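Side-chain contacts in ORF10 (Moritella marina, PDB 6RIW), which forms the ketosynthase-chain length factor didomain of a polyunsaturated fatty acid synthase, probably serving the condensation steps that extend the acyl chain: residues N130-P135 with D167-A172; M134-Q139 with G697-I702; T703-Y708 with T837-G842. One frame throughout, in Å; residues are numbered along the deposited sequence.

The contacts cross the thiolase-like didomain from the ketosynthase half into the chain length factor half. Contact 1, within the first half, closes before contact 3, within the second, opens; contact 2 starts on the same helix as contact 1, joins the halves across 557 residues and closes just before contact 3. Helix 129-148 serves contacts 1 and 2, which share Met134 and Pro135 and have centres about 10 Å apart. Helix 699-706 serves contacts 2 and 3, whose centres are about 14 Å apart; those of contacts 1 and 3, about 13 Å. Leu704 touches Ala169 and Tyr708 reaches Asp167, so helix 699-706 and the residues just after it bring the three together beside the junction of the halves.

Contact 1 (N130-P135 with D167-A172); sequences NQLFMP and DNALVA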
# COMPACT_ATOMS: atom_id res chain seq x y z
N ASN A 130 -11.80 -9.24 5.14
CA ASN A 130 -12.77 -10.12 4.49
C ASN A 130 -14.10 -10.14 5.22
O ASN A 130 -15.16 -10.15 4.60
CB ASN A 130 -12.24 -11.56 4.42
CG ASN A 130 -11.12 -11.77 3.43
OD1 ASN A 130 -10.91 -10.97 2.51
ND2 ASN A 130 -10.38 -12.86 3.61
N GLN A 131 -14.05 -10.14 6.56
CA GLN A 131 -15.28 -10.29 7.34
C GLN A 131 -16.24 -9.13 7.12
O GLN A 131 -17.45 -9.28 7.28
CB GLN A 131 -14.97 -10.40 8.84
CG GLN A 131 -14.18 -11.64 9.26
CD GLN A 131 -15.08 -12.82 9.58
OE1 GLN A 131 -16.31 -12.74 9.47
NE2 GLN A 131 -14.47 -13.95 9.97
N LEU A 132 -15.71 -7.97 6.73
CA LEU A 132 -16.53 -6.78 6.56
C LEU A 132 -17.23 -6.70 5.21
O LEU A 132 -18.16 -5.91 5.07
CB LEU A 132 -15.68 -5.51 6.76
CG LEU A 132 -15.08 -5.33 8.16
CD1 LEU A 132 -13.95 -4.30 8.17
CD2 LEU A 132 -16.15 -4.91 9.14
N PHE A 133 -16.82 -7.50 4.22
CA PHE A 133 -17.35 -7.32 2.87
C PHE A 133 -17.97 -8.58 2.27
O PHE A 133 -18.90 -8.48 1.47
CB PHE A 133 -16.25 -6.79 1.95
CG PHE A 133 -15.68 -5.50 2.45
CD1 PHE A 133 -16.49 -4.36 2.50
CD2 PHE A 133 -14.38 -5.43 2.94
CE1 PHE A 133 -15.99 -3.16 3.00
CE2 PHE A 133 -13.86 -4.24 3.43
CZ PHE A 133 -14.65 -3.10 3.48
N MET A 134 -17.47 -9.76 2.64
CA MET A 134 -18.03 -10.99 2.07
C MET A 134 -19.55 -11.08 2.17
O MET A 134 -20.17 -11.58 1.22
CB MET A 134 -17.40 -12.22 2.76
CG MET A 134 -15.97 -12.53 2.42
SD MET A 134 -15.49 -12.37 0.68
CE MET A 134 -13.74 -12.03 0.88
N PRO A 135 -20.20 -10.68 3.27
CA PRO A 135 -21.66 -10.85 3.33
C PRO A 135 -22.40 -10.06 2.27
O PRO A 135 -23.52 -10.45 1.92
CB PRO A 135 -22.01 -10.36 4.74
CG PRO A 135 -20.78 -10.53 5.52
CD PRO A 135 -19.67 -10.18 4.55
N ASP A 167 -12.29 -0.53 11.48
CA ASP A 167 -10.92 -0.08 11.21
C ASP A 167 -10.08 -1.18 10.55
O ASP A 167 -9.04 -0.88 9.97
CB ASP A 167 -10.23 0.39 12.51
CG ASP A 167 -10.67 1.79 12.98
OD1 ASP A 167 -11.37 2.52 12.23
OD2 ASP A 167 -10.30 2.18 14.11
N ASN A 168 -10.49 -2.44 10.66
CA ASN A 168 -9.81 -3.52 9.96
C ASN A 168 -9.92 -3.42 8.43
O ASN A 168 -9.19 -4.12 7.73
CB ASN A 168 -10.36 -4.86 10.45
CG ASN A 168 -9.85 -5.20 11.84
OD1 ASN A 168 -8.65 -5.35 12.04
ND2 ASN A 168 -10.76 -5.29 12.81
N ALA A 169 -10.77 -2.56 7.90
CA ALA A 169 -10.77 -2.38 6.45
C ALA A 169 -9.79 -1.31 5.98
O ALA A 169 -9.61 -1.14 4.76
CB ALA A 169 -12.18 -2.02 5.97
N LEU A 170 -9.17 -0.57 6.90
CA LEU A 170 -8.21 0.48 6.55
C LEU A 170 -6.83 -0.17 6.47
O LEU A 170 -5.97 -0.03 7.34
CB LEU A 170 -8.25 1.62 7.57
CG LEU A 170 -9.64 2.24 7.86
CD1 LEU A 170 -9.55 3.27 8.95
CD2 LEU A 170 -10.20 2.87 6.58
N VAL A 171 -6.65 -0.93 5.39
CA VAL A 171 -5.55 -1.89 5.37
C VAL A 171 -4.22 -1.22 5.05
O VAL A 171 -3.20 -1.49 5.69
CB VAL A 171 -5.89 -3.02 4.38
CG1 VAL A 171 -4.64 -3.80 4.02
CG2 VAL A 171 -6.96 -3.97 4.98
N ALA A 172 -4.19 -0.33 4.05
CA ALA A 172 -2.91 0.14 3.53
C ALA A 172 -2.21 1.15 4.46
O ALA A 172 -1.06 0.94 4.87
CB ALA A 172 -3.10 0.73 2.12
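Leu132 lays its CD1 branch over Ala169, meeting the methyl CB at 3.6 Å. This small apolar junction lies inside the ketosynthase half of the thiolase-like fold, where the start of helix 129-148 packs on the short 3-10 turn 167-169 that precedes helix 174-183. With chi1 at -64°, Leu132 CG stands opposite the carbonyl carbon and carries the two methyls across to the turn; the same CD1 also lies 3.6 Å from Ala169 N, so the methyl rests on backbone as well as on side chain.

Phe133 comes in beside it by its edge. Its CZ is 3.7 Å from Ala169 CB, which lies near the ring plane, while Leu132 CB sits over the middle of one ring face, 3.9 Å above it. The alanine methyl thus meets the leucine branch and the phenylalanine rim side by side, and Leu704 of helix 699-706, from the chain length factor half, packs on it too. Phe133 itself also meets the ring of His589 and touches Glu700, which places this pair beside the junction of the two halves.

Asn168 adds its carbonyl carbon and CB, both at the edge of contact with Leu132 CD1; its amide is bonded elsewhere, OD1 to Asp87 N and ND2 to Gly85 O, which ties the turn to the segment before helix 88-104. The helix bends where Pro135 has no N-H to offer. Just before the kink, Asn130 O accepts from two backbone donors, Phe133 N at 3.2 Å and Met134 N at 3.1 Å.

Contact 2 (M134-Q139 with G697-I702); sequences MPLYHQ and GSIENI
Tyr137 and Glu700 make the tight end of this contact: the phenol OH donates to Glu700 OE2 over a short 2.5 Å. The bond spans the ketosynthase-chain length factor interface of the thiolase-like didomain, joining helix 129-148 of the first half to the first turn of helix 699-706 in the second. OE2 receives it on its anti lone pair, the one turned away from the other carboxylate oxygen. OE2 lies in the plane of the tyrosine ring at its edge, also 3.2 Å from Tyr137 CE1, while the ring and carboxylate planes stand 58° apart. A bend in the glutamate chain, chi2 91°, swings the carboxylate back toward the phenol although the chain does not leave the backbone in that direction. Gln590 NE2 is a second donor to OE2, so this buried oxygen is gripped from two residues; its place in the opening turn of a helix may favour the negative charge, though Glu587 nearby may work against it.

The packing beside it is looser. Leu136 and Ile699 run past each other in opposite directions, CD2 of the leucine 4.1 Å from CD1 of the isoleucine, and Leu136 CD1 lies 4.2 Å from Glu700 CG, with Val515 of helix 513-519 touching both Leu136 and Ile699. Farther along helix 129-148 the contact runs out at Gln139, which is partly exposed. A leucine in place of Glu700 would probably leave both the Tyr137 hydroxyl and the Gln590 amide without their acceptor in a buried setting. The helix that presents Glu700 is itself capped, for Ser698 at the N-cap position accepts from Asn701 N with its OG at 3.0 Å and 156°.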
# COMPACT_ATOMS: atom_id res chain seq x y z
N MET A 134 -17.47 -9.76 2.64
CA MET A 134 -18.03 -10.99 2.07
C MET A 134 -19.55 -11.08 2.17
O MET A 134 -20.17 -11.58 1.22
CB MET A 134 -17.40 -12.22 2.76
CG MET A 134 -15.97 -12.53 2.42
SD MET A 134 -15.49 -12.37 0.68
CE MET A 134 -13.74 -12.03 0.88
N PRO A 135 -20.20 -10.68 3.27
CA PRO A 135 -21.66 -10.85 3.33
C PRO A 135 -22.40 -10.06 2.27
O PRO A 135 -23.52 -10.45 1.92
CB PRO A 135 -22.01 -10.36 4.74
CG PRO A 135 -20.78 -10.53 5.52
CD PRO A 135 -19.67 -10.18 4.55
N LEU A 136 -21.83 -8.96 1.75
CA LEU A 136 -22.46 -8.27 0.62
C LEU A 136 -22.68 -9.22 -0.54
O LEU A 136 -23.81 -9.39 -1.02
CB LEU A 136 -21.59 -7.10 0.16
CG LEU A 136 -21.36 -5.94 1.13
CD1 LEU A 136 -20.17 -5.07 0.64
CD2 LEU A 136 -22.64 -5.13 1.22
N TYR A 137 -21.60 -9.83 -1.04
CA TYR A 137 -21.72 -10.68 -2.23
C TYR A 137 -22.52 -11.93 -1.92
O TYR A 137 -23.28 -12.41 -2.77
CB TYR A 137 -20.35 -11.07 -2.76
CG TYR A 137 -19.29 -10.03 -2.52
CD1 TYR A 137 -19.47 -8.72 -2.98
CD2 TYR A 137 -18.10 -10.36 -1.84
CE1 TYR A 137 -18.52 -7.75 -2.74
CE2 TYR A 137 -17.12 -9.40 -1.61
CZ TYR A 137 -17.34 -8.10 -2.08
OH TYR A 137 -16.39 -7.13 -1.85
N HIS A 138 -22.32 -12.50 -0.74
CA HIS A 138 -22.87 -13.83 -0.48
C HIS A 138 -24.35 -13.77 -0.11
O HIS A 138 -25.08 -14.72 -0.41
CB HIS A 138 -22.01 -14.54 0.59
CG HIS A 138 -20.63 -14.84 0.10
ND1 HIS A 138 -19.54 -14.96 0.94
CD2 HIS A 138 -20.16 -15.01 -1.16
CE1 HIS A 138 -18.46 -15.22 0.21
NE2 HIS A 138 -18.81 -15.25 -1.07
N GLN A 139 -24.83 -12.66 0.44
CA GLN A 139 -26.28 -12.51 0.57
C GLN A 139 -26.93 -12.49 -0.80
O GLN A 139 -28.00 -13.09 -1.00
CB GLN A 139 -26.64 -11.24 1.35
CG GLN A 139 -28.18 -11.09 1.58
CD GLN A 139 -28.72 -12.11 2.59
OE1 GLN A 139 -29.86 -12.60 2.47
NE2 GLN A 139 -27.91 -12.44 3.58
N GLY A 697 -16.75 5.12 -4.96
CA GLY A 697 -18.17 4.90 -5.13
C GLY A 697 -18.57 3.44 -5.07
O GLY A 697 -19.74 3.12 -5.30
N SER A 698 -17.64 2.52 -4.77
CA SER A 698 -17.98 1.10 -4.67
C SER A 698 -18.94 0.84 -3.51
O SER A 698 -19.01 1.60 -2.54
CB SER A 698 -16.72 0.26 -4.44
OG SER A 698 -16.07 0.69 -3.25
N ILE A 699 -19.68 -0.28 -3.59
CA ILE A 699 -20.53 -0.60 -2.46
C ILE A 699 -19.69 -0.89 -1.22
O ILE A 699 -20.11 -0.61 -0.09
CB ILE A 699 -21.49 -1.77 -2.79
CG1 ILE A 699 -22.57 -1.87 -1.70
CG2 ILE A 699 -20.69 -3.10 -3.00
CD1 ILE A 699 -23.72 -2.86 -2.02
N GLU A 700 -18.48 -1.42 -1.42
CA GLU A 700 -17.62 -1.69 -0.27
C GLU A 700 -17.22 -0.40 0.43
O GLU A 700 -17.20 -0.34 1.67
CB GLU A 700 -16.37 -2.44 -0.72
CG GLU A 700 -16.64 -3.85 -1.22
CD GLU A 700 -16.92 -3.95 -2.72
OE1 GLU A 700 -17.27 -2.93 -3.36
OE2 GLU A 700 -16.79 -5.07 -3.26
N ASN A 701 -16.89 0.64 -0.33
CA ASN A 701 -16.54 1.89 0.33
C ASN A 701 -17.74 2.54 0.99
O ASN A 701 -17.61 3.10 2.08
CB ASN A 701 -15.90 2.89 -0.61
CG ASN A 701 -15.36 4.09 0.15
OD1 ASN A 701 -14.47 3.94 1.00
ND2 ASN A 701 -15.91 5.27 -0.10
N ILE A 702 -18.92 2.48 0.37
CA ILE A 702 -20.09 3.07 1.03
C ILE A 702 -20.36 2.34 2.35
O ILE A 702 -20.59 2.97 3.40
CB ILE A 702 -21.32 3.06 0.10
CG1 ILE A 702 -21.42 4.35 -0.73
CG2 ILE A 702 -22.61 3.07 0.96
CD1 ILE A 702 -20.21 4.67 -1.58

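Contact 3 (T703-Y708 with T837-G842); sequences TLRQHY and TFNASG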
# COMPACT_ATOMS: atom_id res chain seq x y z
N THR A 703 -20.31 1.01 2.32
CA THR A 703 -20.43 0.18 3.52
C THR A 703 -19.42 0.58 4.60
O THR A 703 -19.78 0.78 5.77
CB THR A 703 -20.21 -1.29 3.14
OG1 THR A 703 -21.21 -1.70 2.22
CG2 THR A 703 -20.28 -2.19 4.38
N LEU A 704 -18.15 0.70 4.21
CA LEU A 704 -17.11 1.06 5.17
C LEU A 704 -17.35 2.43 5.79
O LEU A 704 -17.28 2.60 7.01
CB LEU A 704 -15.74 1.01 4.48
CG LEU A 704 -14.57 1.54 5.31
CD1 LEU A 704 -14.45 0.75 6.63
CD2 LEU A 704 -13.26 1.49 4.53
N ARG A 705 -17.57 3.45 4.95
CA ARG A 705 -17.59 4.81 5.48
C ARG A 705 -18.85 5.08 6.27
O ARG A 705 -18.82 5.92 7.18
CB ARG A 705 -17.43 5.84 4.35
CG ARG A 705 -16.16 5.57 3.50
CD ARG A 705 -14.87 5.65 4.32
NE ARG A 705 -13.70 5.30 3.50
CZ ARG A 705 -12.44 5.41 3.90
NH1 ARG A 705 -12.13 5.87 5.12
NH2 ARG A 705 -11.46 5.04 3.07
N GLN A 706 -19.94 4.35 6.00
CA GLN A 706 -21.12 4.45 6.86
C GLN A 706 -20.81 4.12 8.31
O GLN A 706 -21.54 4.57 9.21
CB GLN A 706 -22.22 3.51 6.37
CG GLN A 706 -23.09 4.11 5.28
CD GLN A 706 -24.46 3.46 5.27
OE1 GLN A 706 -25.47 4.16 5.30
NE2 GLN A 706 -24.50 2.11 5.27
N HIS A 707 -19.78 3.30 8.58
CA HIS A 707 -19.40 3.00 9.95
C HIS A 707 -18.86 4.22 10.69
O HIS A 707 -18.86 4.21 11.92
CB HIS A 707 -18.34 1.89 10.03
CG HIS A 707 -18.79 0.58 9.47
ND1 HIS A 707 -19.97 -0.02 9.85
CD2 HIS A 707 -18.23 -0.24 8.54
CE1 HIS A 707 -20.12 -1.16 9.19
NE2 HIS A 707 -19.09 -1.31 8.38
N TYR A 708 -18.47 5.29 9.98
CA TYR A 708 -17.90 6.48 10.60
C TYR A 708 -18.85 7.66 10.64
O TYR A 708 -18.64 8.58 11.45
CB TYR A 708 -16.61 6.89 9.86
CG TYR A 708 -15.61 5.75 9.93
CD1 TYR A 708 -14.89 5.49 11.10
CD2 TYR A 708 -15.41 4.92 8.83
CE1 TYR A 708 -13.97 4.41 11.17
CE2 TYR A 708 -14.49 3.86 8.88
CZ TYR A 708 -13.79 3.61 10.05
OH TYR A 708 -12.89 2.56 10.05
N THR A 837 -13.62 11.97 -2.04
CA THR A 837 -12.88 10.93 -2.75
C THR A 837 -11.81 10.28 -1.87
O THR A 837 -10.88 9.65 -2.39
CB THR A 837 -12.29 11.48 -4.06
OG1 THR A 837 -11.36 12.54 -3.78
CG2 THR A 837 -13.42 12.04 -4.95
N PHE A 838 -11.93 10.43 -0.54
CA PHE A 838 -11.17 9.70 0.46
C PHE A 838 -9.67 9.66 0.19
O PHE A 838 -8.98 10.67 0.40
CB PHE A 838 -11.83 8.32 0.63
CG PHE A 838 -13.15 8.46 1.35
CD1 PHE A 838 -13.14 8.74 2.73
CD2 PHE A 838 -14.35 8.51 0.66
CE1 PHE A 838 -14.34 8.97 3.40
CE2 PHE A 838 -15.57 8.76 1.34
CZ PHE A 838 -15.56 8.99 2.69
N ASN A 839 -9.11 8.53 -0.26
CA ASN A 839 -7.64 8.52 -0.39
C ASN A 839 -7.13 9.46 -1.48
O ASN A 839 -5.94 9.81 -1.48
CB ASN A 839 -7.15 7.10 -0.64
CG ASN A 839 -7.41 6.21 0.56
OD1 ASN A 839 -7.00 6.54 1.65
ND2 ASN A 839 -8.11 5.09 0.36
N ALA A 840 -7.98 9.88 -2.41
CA ALA A 840 -7.59 10.88 -3.39
C ALA A 840 -8.03 12.30 -3.02
O ALA A 840 -7.85 13.22 -3.83
CB ALA A 840 -8.16 10.48 -4.77
N SER A 841 -8.64 12.50 -1.85
CA SER A 841 -9.30 13.79 -1.58
C SER A 841 -8.31 14.95 -1.54
O SER A 841 -8.67 16.08 -1.89
CB SER A 841 -10.07 13.75 -0.25
OG SER A 841 -9.24 13.32 0.81
N GLY A 842 -7.08 14.72 -1.10
CA GLY A 842 -6.09 15.80 -1.12
C GLY A 842 -5.79 16.29 -2.53
O GLY A 842 -5.50 17.48 -2.72
O HOH W 1 -8.76 4.11 3.35
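The carbonyl oxygen of Phe838, whose ring carries the stack with Arg705, is gripped twice by Ser841: OG donates at 2.7 Å, in the carbonyl plane on a lone pair, and the backbone N at 2.9 Å. These bonds brace the turn leading into helix 841-854 of the chain length factor half. The turn follows an Asn-Ile-Gly-His sequence which, in active ketosynthases of this thiolase-like family, carries one of the catalytic histidines.

Across from it, helix 699-706 sends out Arg705, and the guanidinium lies flat on the Phe838 ring as a cation-pi stack, centres 4.3 Å apart and planes inclined by 12°. The arginine runs over the ring rather than ending on it: CD, 3.9 Å from the ring centroid, makes a CH-pi contact over the same face, and NE passes above nearer the rim. A bend at chi2 (-61°) folds the arginine chain so that CG, too, lies against the ring, 3.6 Å from Phe838 CZ. Leu704 CD2 lies over the opposite face of the guanidinium, toward its rim, so that the group is held flat between an aliphatic methyl and an aromatic ring.

Two bonds limit its rotation. NE donates to Asn701 OD1, one turn back on the same helix, and that bond probably helps aim the group at the phenylalanine. The ring has further aromatic neighbours, stacking with His836 and meeting Trp739 edge to face. At the other end of the guanidinium a water lets two donors share one acceptor: it receives from Arg705 NH2 at 2.9 Å and from Asn839 ND2 at 3.2 Å.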